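Local coordinates for protein Glucanase/chitosanase (Paenibacillus fukuinensis, PDB 4ZY9) that probably hydrolyses chitosan and beta-glucans as a whole enzyme, this piece being a CBM32 beta-sandwich module that binds chitosan, at residues L11-T16 with I50-G55; S74-V79 with W89-T94. The protein carries 1 engineered substitution. One frame throughout, in Å; residues are numbered along the deposited sequence.

Contact 1. Residues L11-T16 with I50-G55; sequences LNKTAT and IYVNLG
T16 and Y51 stand side by side on one face of the sheet, and the threonine lies over the phenol ring. T16 CB is 3.8 Å from the ring centroid and only 20° off the normal, a CH-pi contact. With Y51 CG set between its own backbone N and carbonyl carbon (chi1 67°), the ring leans toward strand 14-17, alongside T16, whose OG1 is nearest CE1 and whose CG2 is nearest CZ and OH. Beneath them two backbone bonds close the antiparallel pair: Y51 N to T16 O at 2.8 Å and T16 N to Y51 O at 2.9 Å. These strands form one margin of a five-stranded sheet of the CBM32 beta-sandwich, with 14-17 outermost and 48-54 continuing to 114-122. A15 and V52 occupy the other face and both touch F31. Further along, N53 N gives a nearly straight bond to T14 O, while a water accepts from T14 N and donates to N53 O, bridging the widening strands. In the conformer given, K13 runs past N53 O and L54 O, and its NZ bonds to L9 O. N53 OD1 accepts from G55 N at 2.8 Å, an Asx turn at G55, where the chain turns a corner.

Contact 2. Residues S74-V79 with W89-T94; sequences SYTIQV and WTTVYT
Strands 75-80 and 90-95 form a beta hairpin with a classic bulge, 90-95 at the margin of a five-stranded sheet of the beta-sandwich. At the bulge V92 and Y93 both face I77: I77 O takes a bond from V92 N at 2.8 Å and a weak, bent one from Y93 N, while I77 N returns a bond to Y93 O. Nearer the turn, V79 and T90 form a hydrogen-bonded pair. The face carrying I77, V79 and Y93 looks into the sandwich, where I77 and Y93 meet I105. There, in the conformer given, I77 CG2 packs on V92 CG2 at 3.7 Å; the V79 and V92 side chains cross at about a right angle, V79 CG2 4.0 Å from V92 CG1. Y75, whose ring swings back toward strand 90-95, meets Y93 obliquely, with planes at 50°; a water joins the two hydroxyls, and Y75 OH also bonds to D103. On the opposite face Q78 runs extended beyond CG, which lies 3.6 Å from T91 OG1. Its carboxamide is tied through OE1 to R116, which also forms a cation-pi contact with W89. Q78 OE1 lies 3.7 Å from both CB and CG of W89, the amide and ring planes 47° apart.

Overall arrangement
From the N terminus, strand 14-17 forms the first margin of a five-stranded sheet. Contact 1 closes the long, mostly loop excursion between residues 17 and 49 by bringing 50-55 back antiparallel. The chain then turns a corner and runs through strand 57-67 of the second sheet before returning at 74-79. Contact 2 closes the short hairpin to 89-94, so the two contacts follow in series, neither nested nor crossed. Strand 114-122 enters last, between 48-54 and 75-80, and unites both pairs in one sheet. Their centres are about 16 Å apart, yet they touch where Y51 CD2 lies 4.0 Å from W89 CH2, with R116 beside both residues.

Contact 1. Residues L11-T16 with I50-G55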
loop_
_atom_site.group_PDB
_atom_site.type_symbol
_atom_site.label_atom_id
_atom_site.label_comp_id
_atom_site.label_asym_id
_atom_site.label_seq_id
_atom_site.Cartn_x
_atom_site.Cartn_y
_atom_site.Cartn_z
ATOM N N LEU A 11 10.826 0.787 -3.904
ATOM C CA LEU A 11 11.385 -0.523 -4.328
ATOM C C LEU A 11 12.358 -1.111 -3.332
ATOM O O LEU A 11 13.288 -0.484 -2.897
ATOM C CB LEU A 11 12.047 -0.286 -5.709
ATOM C CG LEU A 11 12.652 -1.532 -6.353
ATOM C CD1 LEU A 11 11.530 -2.489 -6.732
ATOM C CD2 LEU A 11 13.535 -1.208 -7.505
ATOM N N ASN A 12 12.118 -2.325 -2.950
ATOM C CA ASN A 12 13.056 -3.035 -2.060
ATOM C C ASN A 12 13.070 -2.491 -0.647
ATOM O O ASN A 12 14.007 -2.810 0.054
ATOM C CB ASN A 12 14.506 -3.002 -2.627
ATOM C CG ASN A 12 14.624 -3.638 -4.016
ATOM O OD1 ASN A 12 15.347 -3.112 -4.897
ATOM N ND2 ASN A 12 13.845 -4.705 -4.266
ATOM N N LYS A 13 12.118 -1.624 -0.250
ATOM C CA LYS A 13 12.102 -1.034 1.063
ATOM C C LYS A 13 11.319 -1.937 2.000
ATOM O O LYS A 13 10.576 -2.808 1.589
ATOM C CB LYS A 13 11.433 0.293 1.016
ATOM C CG LYS A 13 12.146 1.345 0.214
ATOM C CD LYS A 13 13.542 1.641 0.737
ATOM C CE LYS A 13 14.028 2.953 0.250
ATOM N NZ LYS A 13 14.302 2.715 -1.157
ATOM N N THR A 14 11.527 -1.749 3.307
ATOM C CA THR A 14 10.874 -2.640 4.316
ATOM C C THR A 14 9.383 -2.273 4.434
ATOM O O THR A 14 9.019 -1.130 4.548
ATOM C CB THR A 14 11.557 -2.363 5.680
ATOM O OG1 THR A 14 12.988 -2.564 5.575
ATOM C CG2 THR A 14 11.000 -3.272 6.780
ATOM N N ALA A 15 8.615 -3.312 4.449
ATOM C CA ALA A 15 7.176 -3.173 4.491
ATOM C C ALA A 15 6.548 -3.857 5.703
ATOM O O ALA A 15 7.131 -4.886 6.173
ATOM C CB ALA A 15 6.468 -3.668 3.206
ATOM N N THR A 16 5.424 -3.401 6.145
ATOM C CA THR A 16 4.695 -3.867 7.322
ATOM C C THR A 16 3.261 -4.007 6.970
ATOM O O THR A 16 2.739 -3.010 6.409
ATOM C CB THR A 16 4.924 -2.864 8.462
ATOM O OG1 THR A 16 6.352 -2.719 8.665
ATOM C CG2 THR A 16 4.307 -3.328 9.699
ATOM N N ILE A 50 -1.255 -2.084 4.615
ATOM C CA ILE A 50 0.118 -2.326 4.363
ATOM C C ILE A 50 0.808 -1.011 4.225
ATOM O O ILE A 50 0.254 -0.106 3.542
ATOM C CB ILE A 50 0.315 -3.224 3.114
ATOM C CG1 ILE A 50 1.804 -3.512 2.846
ATOM C CG2 ILE A 50 -0.381 -2.654 1.877
ATOM C CD1 ILE A 50 1.981 -4.665 1.938
ATOM N N TYR A 51 1.974 -0.818 4.791
ATOM C CA TYR A 51 2.744 0.372 4.587
ATOM C C TYR A 51 4.172 0.051 4.279
ATOM O O TYR A 51 4.682 -1.075 4.565
ATOM C CB TYR A 51 2.700 1.432 5.745
ATOM C CG TYR A 51 3.324 1.052 7.052
ATOM C CD1 TYR A 51 4.694 1.075 7.258
ATOM C CD2 TYR A 51 2.563 0.732 8.126
ATOM C CE1 TYR A 51 5.238 0.803 8.514
ATOM C CE2 TYR A 51 3.122 0.461 9.398
ATOM C CZ TYR A 51 4.437 0.510 9.510
ATOM O OH TYR A 51 4.986 0.251 10.785
ATOM N N VAL A 52 4.879 0.984 3.660
ATOM C CA VAL A 52 6.305 0.949 3.347
ATOM C C VAL A 52 7.018 2.030 4.083
ATOM O O VAL A 52 6.536 3.132 4.207
ATOM C CB VAL A 52 6.557 0.987 1.831
ATOM C CG1 VAL A 52 6.049 2.231 1.183
ATOM C CG2 VAL A 52 7.994 0.698 1.511
ATOM N N ASN A 53 8.252 1.690 4.570
ATOM C CA ASN A 53 9.198 2.634 5.160
ATOM C C ASN A 53 10.126 3.046 4.078
ATOM O O ASN A 53 10.961 2.206 3.626
ATOM C CB ASN A 53 9.896 1.902 6.320
ATOM C CG ASN A 53 10.906 2.793 7.025
ATOM O OD1 ASN A 53 11.322 3.797 6.520
ATOM N ND2 ASN A 53 11.350 2.355 8.199
ATOM N N LEU A 54 10.033 4.245 3.596
ATOM C CA LEU A 54 10.931 4.734 2.560
ATOM C C LEU A 54 12.391 4.918 2.974
ATOM O O LEU A 54 13.261 5.167 2.120
ATOM C CB LEU A 54 10.351 6.017 1.950
ATOM C CG LEU A 54 8.959 5.988 1.392
ATOM C CD1 LEU A 54 8.565 7.318 0.954
ATOM C CD2 LEU A 54 8.860 4.948 0.276
ATOM N N GLY A 55 12.652 4.772 4.257
ATOM C CA GLY A 55 14.051 4.786 4.779
ATOM C C GLY A 55 14.379 6.125 5.405
ATOM O O GLY A 55 15.230 6.219 6.281
HETATM O O HOH W 1 13.012 0.538 4.402
#

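Contact 2. Residues S74-V79 with W89-T94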
loop_
_atom_site.group_PDB
_atom_site.type_symbol
_atom_site.label_atom_id
_atom_site.label_comp_id
_atom_site.label_asym_id
_atom_site.label_seq_id
_atom_site.Cartn_x
_atom_site.Cartn_y
_atom_site.Cartn_z
ATOM N N SER A 74 -13.122 -0.172 -0.817
ATOM C CA SER A 74 -12.948 1.004 -0.042
ATOM C C SER A 74 -11.554 1.032 0.499
ATOM O O SER A 74 -11.245 0.035 1.206
ATOM C CB SER A 74 -13.982 1.190 1.125
ATOM O OG SER A 74 -15.288 1.395 0.619
ATOM N N TYR A 75 -10.780 2.034 0.245
ATOM C CA TYR A 75 -9.425 2.196 0.858
ATOM C C TYR A 75 -9.047 3.586 0.841
ATOM O O TYR A 75 -9.631 4.451 0.089
ATOM C CB TYR A 75 -8.402 1.338 0.186
ATOM C CG TYR A 75 -8.091 1.751 -1.266
ATOM C CD1 TYR A 75 -6.989 2.571 -1.487
ATOM C CD2 TYR A 75 -8.756 1.208 -2.344
ATOM C CE1 TYR A 75 -6.673 2.962 -2.798
ATOM C CE2 TYR A 75 -8.352 1.512 -3.653
ATOM C CZ TYR A 75 -7.286 2.371 -3.799
ATOM O OH TYR A 75 -6.851 2.757 -5.077
ATOM N N THR A 76 -8.048 3.907 1.636
ATOM C CA THR A 76 -7.358 5.196 1.601
ATOM C C THR A 76 -5.896 4.991 1.344
ATOM O O THR A 76 -5.326 3.883 1.614
ATOM C CB THR A 76 -7.516 5.982 2.955
ATOM O OG1 THR A 76 -7.141 5.105 4.023
ATOM C CG2 THR A 76 -9.058 6.300 3.239
ATOM N N ILE A 77 -5.276 6.019 0.854
ATOM C CA ILE A 77 -3.814 6.177 0.837
ATOM C C ILE A 77 -3.458 7.173 1.887
ATOM O O ILE A 77 -4.053 8.275 1.910
ATOM C CB ILE A 77 -3.259 6.578 -0.560
ATOM C CG1 ILE A 77 -3.667 5.618 -1.592
ATOM C CG2 ILE A 77 -1.752 6.765 -0.465
ATOM C CD1 ILE A 77 -3.082 4.238 -1.400
ATOM N N GLN A 78 -2.524 6.842 2.753
ATOM C CA GLN A 78 -2.149 7.712 3.877
ATOM C C GLN A 78 -0.680 7.864 3.971
ATOM O O GLN A 78 0.086 6.964 3.540
ATOM C CB GLN A 78 -2.684 7.155 5.176
ATOM C CG GLN A 78 -4.156 6.784 5.125
ATOM C CD GLN A 78 -4.652 6.182 6.401
ATOM O OE1 GLN A 78 -3.836 5.695 7.183
ATOM N NE2 GLN A 78 -5.975 5.954 6.529
ATOM N N VAL A 79 -0.189 8.974 4.511
ATOM C CA VAL A 79 1.228 9.219 4.662
ATOM C C VAL A 79 1.495 9.611 6.116
ATOM O O VAL A 79 0.676 10.281 6.755
ATOM C CB VAL A 79 1.712 10.301 3.682
ATOM C CG1 VAL A 79 1.655 9.766 2.221
ATOM C CG2 VAL A 79 1.008 11.638 3.805
ATOM N N TRP A 89 -1.044 9.827 10.824
ATOM C CA TRP A 89 -1.343 9.528 9.406
ATOM C C TRP A 89 -2.234 10.637 8.860
ATOM O O TRP A 89 -3.173 11.090 9.544
ATOM C CB TRP A 89 -2.065 8.217 9.175
ATOM C CG TRP A 89 -1.299 6.979 9.542
ATOM C CD1 TRP A 89 -1.447 6.236 10.676
ATOM C CD2 TRP A 89 -0.278 6.331 8.786
ATOM N NE1 TRP A 89 -0.597 5.171 10.670
ATOM C CE2 TRP A 89 0.161 5.176 9.547
ATOM C CE3 TRP A 89 0.337 6.612 7.533
ATOM C CZ2 TRP A 89 1.097 4.313 9.103
ATOM C CZ3 TRP A 89 1.307 5.760 7.142
ATOM C CH2 TRP A 89 1.764 4.616 7.947
ATOM N N THR A 90 -1.941 11.112 7.648
ATOM C CA THR A 90 -2.815 11.995 6.889
ATOM C C THR A 90 -3.280 11.264 5.655
ATOM O O THR A 90 -2.459 10.724 4.862
ATOM C CB THR A 90 -2.076 13.249 6.472
ATOM O OG1 THR A 90 -1.686 14.002 7.655
ATOM C CG2 THR A 90 -2.975 14.149 5.716
ATOM N N THR A 91 -4.600 11.204 5.458
ATOM C CA THR A 91 -5.165 10.678 4.248
ATOM C C THR A 91 -4.996 11.565 3.074
ATOM O O THR A 91 -5.280 12.780 3.211
ATOM C CB THR A 91 -6.664 10.331 4.483
ATOM O OG1 THR A 91 -6.633 9.360 5.537
ATOM C CG2 THR A 91 -7.353 9.911 3.242
ATOM N N VAL A 92 -4.483 11.063 1.996
ATOM C CA VAL A 92 -4.329 11.824 0.719
ATOM C C VAL A 92 -5.244 11.373 -0.355
ATOM O O VAL A 92 -5.352 12.136 -1.376
ATOM C CB VAL A 92 -2.856 11.815 0.310
ATOM C CG1 VAL A 92 -2.020 12.422 1.371
ATOM C CG2 VAL A 92 -2.404 10.432 -0.113
ATOM N N TYR A 93 -5.927 10.269 -0.184
ATOM C CA TYR A 93 -6.808 9.775 -1.201
ATOM C C TYR A 93 -7.832 8.860 -0.531
ATOM O O TYR A 93 -7.352 8.029 0.344
ATOM C CB TYR A 93 -6.122 8.979 -2.310
ATOM C CG TYR A 93 -7.024 8.313 -3.298
ATOM C CD1 TYR A 93 -7.612 9.098 -4.309
ATOM C CD2 TYR A 93 -7.314 7.021 -3.260
ATOM C CE1 TYR A 93 -8.435 8.529 -5.226
ATOM C CE2 TYR A 93 -8.135 6.394 -4.198
ATOM C CZ TYR A 93 -8.703 7.193 -5.196
ATOM O OH TYR A 93 -9.541 6.588 -6.145
ATOM N N THR A 94 -9.078 8.920 -0.834
ATOM C CA THR A 94 -10.090 8.060 -0.384
ATOM C C THR A 94 -10.968 7.514 -1.521
ATOM O O THR A 94 -11.389 8.375 -2.403
ATOM C CB THR A 94 -11.042 8.705 0.648
ATOM O OG1 THR A 94 -10.302 9.284 1.687
ATOM C CG2 THR A 94 -12.121 7.822 1.103
HETATM O O HOH W 2 -8.902 4.051 -6.660
#